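Capsid protein (Turnip yellow mosaic virus, PDB 2FZ2) self-assembles in 180 copies into the T=3 icosahedral capsid that encloses the single-stranded RNA genome of the virus. Local coordinates at residues Gln10-Thr15 against Leu134-Pro139; Ser73-Ile78 against Thr172-Leu177; Gly92-Pro97 against Thr108-Gly113. One frame throughout, in Å; residues are numbered along the deposited sequence.

Contact 1: residues Gln10-Thr15 against Leu134-Pro139; sequences QDRTVT and LEMMQP. Unlike the reference sequence in segment 134-139: Gln138 (reference Asn). With nucleotides of chain A.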
# COMPACT_ATOMS: atom_id res chain seq x y z
N GLN D 10 -75.57 59.90 -71.82
CA GLN D 10 -75.25 59.64 -73.22
C GLN D 10 -74.38 58.44 -73.47
O GLN D 10 -73.38 58.26 -72.77
CB GLN D 10 -74.54 60.87 -73.79
CG GLN D 10 -74.54 60.99 -75.29
CD GLN D 10 -74.27 62.42 -75.73
OE1 GLN D 10 -73.13 62.79 -76.04
NE2 GLN D 10 -75.32 63.24 -75.75
N ASP D 11 -74.73 57.62 -74.47
CA ASP D 11 -73.92 56.43 -74.82
C ASP D 11 -72.52 57.02 -75.05
O ASP D 11 -72.40 58.16 -75.52
CB ASP D 11 -74.41 55.75 -76.11
CG ASP D 11 -75.93 55.64 -76.19
OD1 ASP D 11 -76.54 55.04 -75.27
OD2 ASP D 11 -76.51 56.14 -77.20
N ARG D 12 -71.47 56.28 -74.73
CA ARG D 12 -70.13 56.83 -74.89
C ARG D 12 -69.13 55.88 -75.51
O ARG D 12 -69.45 54.75 -75.86
CB ARG D 12 -69.58 57.27 -73.53
CG ARG D 12 -70.43 56.88 -72.32
CD ARG D 12 -69.60 56.36 -71.13
NE ARG D 12 -68.49 57.25 -70.77
CZ ARG D 12 -68.60 58.35 -70.03
NH1 ARG D 12 -69.79 58.73 -69.56
NH2 ARG D 12 -67.52 59.08 -69.76
N THR D 13 -67.91 56.39 -75.66
CA THR D 13 -66.77 55.63 -76.19
C THR D 13 -65.49 56.33 -75.79
O THR D 13 -65.50 57.45 -75.28
CB THR D 13 -66.78 55.50 -77.71
OG1 THR D 13 -66.01 54.35 -78.07
CG2 THR D 13 -66.16 56.71 -78.35
N VAL D 14 -64.37 55.68 -76.04
CA VAL D 14 -63.10 56.25 -75.64
C VAL D 14 -62.45 57.10 -76.72
O VAL D 14 -62.08 56.61 -77.80
CB VAL D 14 -62.15 55.13 -75.20
CG1 VAL D 14 -62.29 53.93 -76.14
CG2 VAL D 14 -60.73 55.63 -75.14
N THR D 15 -62.34 58.39 -76.43
CA THR D 15 -61.73 59.35 -77.34
C THR D 15 -61.09 60.49 -76.51
O THR D 15 -61.73 61.12 -75.66
CB THR D 15 -62.78 59.86 -78.36
OG1 THR D 15 -62.12 60.55 -79.42
CG2 THR D 15 -63.75 60.77 -77.72
N LEU D 134 -66.93 64.86 -70.33
CA LEU D 134 -65.67 65.56 -70.56
C LEU D 134 -64.57 64.52 -70.75
O LEU D 134 -63.50 64.81 -71.28
CB LEU D 134 -65.34 66.45 -69.36
CG LEU D 134 -66.41 67.32 -68.68
CD1 LEU D 134 -67.14 68.13 -69.73
CD2 LEU D 134 -67.36 66.43 -67.86
N GLU D 135 -64.87 63.32 -70.28
CA GLU D 135 -63.97 62.17 -70.35
C GLU D 135 -63.54 62.05 -71.82
O GLU D 135 -62.38 61.79 -72.13
CB GLU D 135 -64.72 60.91 -69.87
CG GLU D 135 -65.14 60.93 -68.35
CD GLU D 135 -66.51 61.64 -68.05
OE1 GLU D 135 -67.43 61.55 -68.88
OE2 GLU D 135 -66.65 62.27 -66.96
N MET D 136 -64.49 62.32 -72.71
CA MET D 136 -64.24 62.24 -74.13
C MET D 136 -64.42 63.57 -74.85
O MET D 136 -64.94 63.65 -75.97
CB MET D 136 -65.15 61.17 -74.74
CG MET D 136 -66.61 61.56 -74.95
SD MET D 136 -67.65 60.08 -75.22
CE MET D 136 -67.23 59.19 -73.74
N MET D 137 -63.97 64.62 -74.19
CA MET D 137 -64.04 65.96 -74.75
C MET D 137 -62.79 66.69 -74.35
O MET D 137 -61.87 66.12 -73.74
CB MET D 137 -65.23 66.74 -74.20
CG MET D 137 -66.55 66.16 -74.55
SD MET D 137 -67.26 67.11 -75.84
CE MET D 137 -68.31 65.84 -76.61
N GLN D 138 -62.78 67.97 -74.68
CA GLN D 138 -61.66 68.84 -74.38
C GLN D 138 -62.08 69.76 -73.25
O GLN D 138 -62.67 70.81 -73.50
CB GLN D 138 -61.32 69.66 -75.60
CG GLN D 138 -59.89 69.55 -75.99
CD GLN D 138 -58.99 70.06 -74.91
OE1 GLN D 138 -57.83 70.40 -75.17
NE2 GLN D 138 -59.49 70.13 -73.67
N PRO D 139 -61.78 69.38 -72.00
CA PRO D 139 -62.12 70.15 -70.79
C PRO D 139 -61.65 71.60 -70.72
O PRO D 139 -62.33 72.43 -70.12
CB PRO D 139 -61.54 69.32 -69.65
CG PRO D 139 -60.58 68.36 -70.30
CD PRO D 139 -61.06 68.13 -71.69
P C A 2 -71.57 50.19 -75.35
OP1 C A 2 -71.31 50.53 -76.78
OP2 C A 2 -71.36 48.79 -74.88
O5' C A 2 -70.62 51.12 -74.48
C5' C A 2 -69.25 50.77 -74.30
C4' C A 2 -68.48 51.94 -73.75
O4' C A 2 -69.19 52.43 -72.57
C3' C A 2 -67.06 51.63 -73.27
O3' C A 2 -66.09 51.69 -74.35
C2' C A 2 -66.87 52.72 -72.22
O2' C A 2 -66.61 53.97 -72.84
C1' C A 2 -68.26 52.78 -71.57
N1 C A 2 -68.49 51.91 -70.37
C2 C A 2 -68.54 52.52 -69.09
O2 C A 2 -68.40 53.75 -69.00
N3 C A 2 -68.73 51.74 -68.00
C4 C A 2 -68.89 50.42 -68.13
N4 C A 2 -69.07 49.70 -67.02
C5 C A 2 -68.87 49.78 -69.41
C6 C A 2 -68.67 50.55 -70.49
O5' C A 1 -75.79 48.28 -72.94
C5' C A 1 -75.93 49.50 -73.68
C4' C A 1 -75.04 50.72 -73.42
O4' C A 1 -75.04 51.10 -72.02
C3' C A 1 -73.52 50.67 -73.65
O3' C A 1 -73.08 50.67 -75.00
C2' C A 1 -73.03 51.96 -72.97
O2' C A 1 -73.05 53.16 -73.73
C1' C A 1 -74.00 52.07 -71.81
N1 C A 1 -73.34 51.96 -70.48
C2 C A 1 -72.92 53.17 -69.89
O2 C A 1 -73.08 54.22 -70.54
N3 C A 1 -72.36 53.16 -68.66
C4 C A 1 -72.17 52.01 -68.02
N4 C A 1 -71.63 52.06 -66.79
C5 C A 1 -72.53 50.75 -68.60
C6 C A 1 -73.12 50.77 -69.83

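Contact 2: residues Ser73-Ile78 against Thr172-Leu177; sequences SLWVTI and TVSGTL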
# COMPACT_ATOMS: atom_id res chain seq x y z
N SER D 73 -66.96 69.81 -64.17
CA SER D 73 -68.17 69.03 -64.39
C SER D 73 -69.13 69.86 -65.22
O SER D 73 -69.19 71.08 -65.10
CB SER D 73 -68.81 68.63 -63.06
OG SER D 73 -68.96 69.73 -62.18
N LEU D 74 -69.90 69.20 -66.07
CA LEU D 74 -70.82 69.93 -66.92
C LEU D 74 -71.98 69.06 -67.37
O LEU D 74 -71.79 67.91 -67.73
CB LEU D 74 -70.07 70.44 -68.15
CG LEU D 74 -70.95 70.83 -69.33
CD1 LEU D 74 -71.68 72.10 -68.95
CD2 LEU D 74 -70.13 71.03 -70.59
N TRP D 75 -73.18 69.63 -67.35
CA TRP D 75 -74.35 68.90 -67.79
C TRP D 75 -75.39 69.88 -68.23
O TRP D 75 -75.25 71.08 -68.04
CB TRP D 75 -74.91 68.04 -66.67
CG TRP D 75 -75.53 68.84 -65.58
CD1 TRP D 75 -76.81 69.30 -65.51
CD2 TRP D 75 -74.87 69.32 -64.41
NE1 TRP D 75 -76.99 70.04 -64.36
CE2 TRP D 75 -75.81 70.07 -63.67
CE3 TRP D 75 -73.56 69.20 -63.91
CZ2 TRP D 75 -75.49 70.68 -62.46
CZ3 TRP D 75 -73.25 69.81 -62.71
CH2 TRP D 75 -74.21 70.54 -62.00
N VAL D 76 -76.46 69.36 -68.81
CA VAL D 76 -77.55 70.19 -69.27
C VAL D 76 -78.82 69.65 -68.64
O VAL D 76 -79.01 68.44 -68.50
CB VAL D 76 -77.68 70.11 -70.78
CG1 VAL D 76 -77.62 68.66 -71.21
CG2 VAL D 76 -78.98 70.76 -71.23
N THR D 77 -79.70 70.57 -68.27
CA THR D 77 -80.95 70.18 -67.65
C THR D 77 -82.15 70.64 -68.46
O THR D 77 -82.19 71.75 -68.99
CB THR D 77 -81.12 70.81 -66.28
OG1 THR D 77 -79.86 70.86 -65.58
CG2 THR D 77 -82.15 70.04 -65.52
N ILE D 78 -83.15 69.78 -68.54
CA ILE D 78 -84.37 70.15 -69.22
C ILE D 78 -85.36 70.34 -68.10
O ILE D 78 -85.61 69.41 -67.33
CB ILE D 78 -84.90 69.04 -70.11
CG1 ILE D 78 -83.79 68.56 -71.03
CG2 ILE D 78 -86.11 69.54 -70.87
CD1 ILE D 78 -84.28 67.99 -72.34
N THR D 172 -81.27 74.64 -69.40
CA THR D 172 -80.14 75.33 -68.85
C THR D 172 -79.03 74.34 -68.82
O THR D 172 -79.24 73.13 -68.76
CB THR D 172 -80.37 75.79 -67.41
OG1 THR D 172 -79.97 74.76 -66.50
CG2 THR D 172 -81.81 76.11 -67.20
N VAL D 173 -77.84 74.87 -68.87
CA VAL D 173 -76.69 74.04 -68.81
C VAL D 173 -76.00 74.56 -67.57
O VAL D 173 -76.03 75.76 -67.29
CB VAL D 173 -75.86 74.22 -70.05
CG1 VAL D 173 -74.87 75.32 -69.84
CG2 VAL D 173 -75.19 72.92 -70.39
N SER D 174 -75.39 73.67 -66.81
CA SER D 174 -74.72 74.10 -65.60
C SER D 174 -73.50 73.22 -65.40
O SER D 174 -73.35 72.17 -66.04
CB SER D 174 -75.67 73.99 -64.41
OG SER D 174 -76.97 73.66 -64.87
N GLY D 175 -72.64 73.66 -64.51
CA GLY D 175 -71.42 72.93 -64.22
C GLY D 175 -70.53 73.82 -63.39
O GLY D 175 -70.95 74.86 -62.87
N THR D 176 -69.28 73.42 -63.25
CA THR D 176 -68.34 74.20 -62.46
C THR D 176 -66.96 74.08 -63.10
O THR D 176 -66.62 73.04 -63.68
CB THR D 176 -68.33 73.71 -60.98
OG1 THR D 176 -66.99 73.39 -60.57
CG2 THR D 176 -69.22 72.48 -60.80
N LEU D 177 -66.17 75.14 -63.04
CA LEU D 177 -64.84 75.10 -63.65
C LEU D 177 -63.74 75.56 -62.70
O LEU D 177 -63.99 76.27 -61.73
CB LEU D 177 -64.83 75.95 -64.94
CG LEU D 177 -65.78 77.13 -64.94
CD1 LEU D 177 -65.22 78.11 -63.98
CD2 LEU D 177 -65.93 77.76 -66.29

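Contact 3: residues Gly92-Pro97 against Thr108-Gly113; sequences GVCWVP and TKTYGG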
# COMPACT_ATOMS: atom_id res chain seq x y z
N GLY D 92 -84.28 67.05 -78.46
CA GLY D 92 -83.12 66.27 -78.84
C GLY D 92 -81.90 66.85 -78.19
O GLY D 92 -81.78 68.08 -78.06
N VAL D 93 -80.98 65.98 -77.80
CA VAL D 93 -79.78 66.42 -77.12
C VAL D 93 -78.55 65.63 -77.46
O VAL D 93 -78.57 64.41 -77.55
CB VAL D 93 -79.96 66.34 -75.61
CG1 VAL D 93 -78.67 66.71 -74.91
CG2 VAL D 93 -81.07 67.23 -75.19
N CYS D 94 -77.45 66.36 -77.60
CA CYS D 94 -76.20 65.71 -77.89
C CYS D 94 -74.96 66.52 -77.58
O CYS D 94 -74.82 67.68 -77.98
CB CYS D 94 -76.16 65.28 -79.34
SG CYS D 94 -75.01 63.92 -79.54
N TRP D 95 -74.07 65.89 -76.84
CA TRP D 95 -72.82 66.51 -76.47
C TRP D 95 -71.85 66.11 -77.56
O TRP D 95 -71.79 64.95 -77.96
CB TRP D 95 -72.34 65.98 -75.11
CG TRP D 95 -73.06 66.57 -73.94
CD1 TRP D 95 -73.82 65.91 -73.02
CD2 TRP D 95 -73.04 67.94 -73.53
NE1 TRP D 95 -74.29 66.78 -72.07
CE2 TRP D 95 -73.82 68.03 -72.35
CE3 TRP D 95 -72.44 69.09 -74.04
CZ2 TRP D 95 -74.01 69.23 -71.69
CZ3 TRP D 95 -72.63 70.28 -73.37
CH2 TRP D 95 -73.41 70.35 -72.21
N VAL D 96 -71.07 67.07 -78.04
CA VAL D 96 -70.15 66.80 -79.12
C VAL D 96 -68.98 67.80 -79.12
O VAL D 96 -69.14 68.95 -78.71
CB VAL D 96 -70.95 66.86 -80.44
CG1 VAL D 96 -70.80 68.21 -81.09
CG2 VAL D 96 -70.51 65.77 -81.36
N PRO D 97 -67.79 67.37 -79.56
CA PRO D 97 -66.67 68.31 -79.57
C PRO D 97 -66.82 69.41 -80.61
O PRO D 97 -67.24 69.16 -81.73
CB PRO D 97 -65.45 67.44 -79.84
CG PRO D 97 -65.99 66.19 -80.46
CD PRO D 97 -67.41 66.03 -80.02
N THR D 108 -79.99 62.35 -84.31
CA THR D 108 -80.31 60.95 -84.39
C THR D 108 -79.38 60.12 -85.27
O THR D 108 -79.40 58.90 -85.19
CB THR D 108 -81.73 60.82 -84.86
OG1 THR D 108 -82.07 61.95 -85.67
CG2 THR D 108 -82.64 60.81 -83.67
N LYS D 109 -78.57 60.77 -86.11
CA LYS D 109 -77.65 60.03 -86.96
C LYS D 109 -76.31 59.97 -86.25
O LYS D 109 -75.41 59.18 -86.60
CB LYS D 109 -77.52 60.71 -88.32
CG LYS D 109 -78.85 60.90 -89.07
CD LYS D 109 -78.74 60.70 -90.59
CE LYS D 109 -79.47 61.80 -91.38
NZ LYS D 109 -78.78 62.13 -92.67
N THR D 110 -76.19 60.79 -85.22
CA THR D 110 -74.97 60.83 -84.42
C THR D 110 -74.99 59.85 -83.28
O THR D 110 -76.01 59.70 -82.59
CB THR D 110 -74.77 62.17 -83.79
OG1 THR D 110 -74.85 63.17 -84.80
CG2 THR D 110 -73.41 62.21 -83.10
N TYR D 111 -73.84 59.24 -83.04
CA TYR D 111 -73.72 58.24 -81.99
C TYR D 111 -74.40 58.46 -80.64
O TYR D 111 -75.35 57.75 -80.30
CB TYR D 111 -72.27 57.92 -81.73
CG TYR D 111 -72.12 56.87 -80.66
CD1 TYR D 111 -72.66 55.59 -80.83
CD2 TYR D 111 -71.43 57.14 -79.49
CE1 TYR D 111 -72.50 54.62 -79.85
CE2 TYR D 111 -71.26 56.16 -78.50
CZ TYR D 111 -71.79 54.91 -78.69
OH TYR D 111 -71.57 53.97 -77.72
N GLY D 112 -73.90 59.38 -79.83
CA GLY D 112 -74.56 59.57 -78.54
C GLY D 112 -75.99 60.12 -78.54
O GLY D 112 -76.76 59.93 -77.57
N GLY D 113 -76.33 60.82 -79.63
CA GLY D 113 -77.62 61.46 -79.83
C GLY D 113 -78.81 60.88 -79.10
O GLY D 113 -79.03 59.66 -79.13

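Contact 1: residues Gln10-Thr15 against Leu134-Pro139
NH2 of Arg12 and OE1 of Glu135, 2.6 Å apart, form the salt bridge that joins the two loops, and the N-H points fairly straight at the oxygen (155°). The oxygen lies close to the guanidinium plane, at its edge, yet is itself approached from above the carboxylate, 41° out of that plane. A bend at chi2 (86°) turns the Glu135 carboxylate toward the arginine; Glu135 CB lies in the guanidinium plane, at the same edge.

Next to the ion pair, the unbranched side chain of Met136 runs in among Arg12, Thr13 and Thr15. Its SD lies 3.4 Å from Thr13 O. The CG2 methyl of Thr15 meets Met136 CB, the two side chains crossing at about a right angle, and Thr15 O accepts a CA-H...O contact from Met136 CA at 3.1 Å. The hydroxyl of Thr15 bonds elsewhere, to the Pro182 carbonyl of a neighbouring subunit.

Arg12 CD passes 3.6 Å from base oxygen O2 of nucleotide C2 of RNA chain A, and Asp11 CA lies 3.6 Å from O2' of nucleotide C1 of the same chain. The arginine's nearest approach to the base is thus made by a methylene, while the salt bridge probably offsets part of its charge beside the RNA.

Contact 2: residues Ser73-Ile78 against Thr172-Leu177
Six backbone hydrogen bonds join Ser73-Ile78 to Thr172-Leu177 as neighbouring antiparallel strands, whose short axes run 4.6 Å apart at 151°. They come in reciprocal pairs at Ser73 with Thr176, Trp75 with Ser174 and Thr77 with Thr172. The two central bonds, Trp75 N to Ser174 O and Ser174 N to Trp75 O, are both 2.9 Å long. Between the three hydrogen-bonded pairs lie the non-hydrogen-bonded pairs Leu74-Gly175 and Val76-Val173, where CA-H...O contacts supplement the pattern.

Trp75 supplies the contact between ring and backbone. Its chi1 of 69° sets CG between the backbone N and the carbonyl carbon, and the indole lies back over the partner strand. Ser174 O sits 3.6 Å above one face of the Trp75 ring, offset toward the rim, and Trp75 CZ3 comes to 3.9 Å from Gly175 CA. A weak bond of 3.2 Å runs from Trp75 NE1 to Thr77 OG1, at the ring edge. Thr77 and Thr172 lie side by side on this face.

Apolar contacts occupy the other face: Val173 CG2 touches Leu74 CD1 at 3.9 Å and Val76 CB at 3.8 Å.

In jelly-roll terms both strands belong to the BIDG sheet. Strand 128-131 flanks 73-78, strand 30-42 flanks 172-177, and the face of Leu74, Val76 and Val173 packs on Trp95 of strand 89-97 in the facing sheet.

Contact 3: residues Gly92-Pro97 against Thr108-Gly113
Cys94 aims its thiol at the turn around Gly113, and most of the close approaches involve its sulfur. With SG anti to the backbone N (chi1 -156°), Cys94 SG extends from strand 92-97 to within 3.4 Å of Gly113 N and 3.6 Å of Gly113 CA. The backbone atom Gly112 C follows, 4.0 Å from Cys94 SG. A side chain therefore meets bare backbone here, the main chain of Gly112 and Gly113; the tight space at Gly113 is against Thr110 O, within the loop itself. Thr110 also faces the strand, and Thr110 CG2 approaches Cys94 SG more loosely, at 4.3 Å; its hydroxyl is engaged with the Gln106 carbonyl.

Val93 turns the other way, and its part is played by the backbone: Val93 O lies 3.8 Å from Gly113 CA. The indole of Trp95 likewise leads away from the loop, into the core. No hydrogen bond links the two segments, so this small interface rests on van der Waals contact.

Outside it, the loop meets two other copies of the protein: Thr108 bonds Glu38 of one neighbouring subunit, and Tyr111 packs on Ile184 of another as well as on an RNA phosphate. Just beyond Gly113, Val93 pairs with Gln114 through the backbone. This is the long E-F connection of a viral jelly roll, folding back over its CHEF sheet as it returns to the antiparallel partner strand 114-118.

How the contacts relate
From the N terminus, the chain passes strand 2-7 and enters 10-15, whose partner, 134-139, comes only after strand 128-131; contact 1 thus closes a loop of well over a hundred residues. Contact 2 opens inside it, at 73-78, and closes beyond it, at 172-177, so the two cross. Contact 3, a local return between 92-97 and 108-113, is nested within both. Contacts 2 and 3 meet across the interior of the sandwich at Trp95, joining its two sheets. The Tyr111 hydroxyl, probably hydrogen-bonded to Arg12 O, ties the N-terminal arm of contact 1 to contact 3, while Leu134 packs on Leu74 of contact 2.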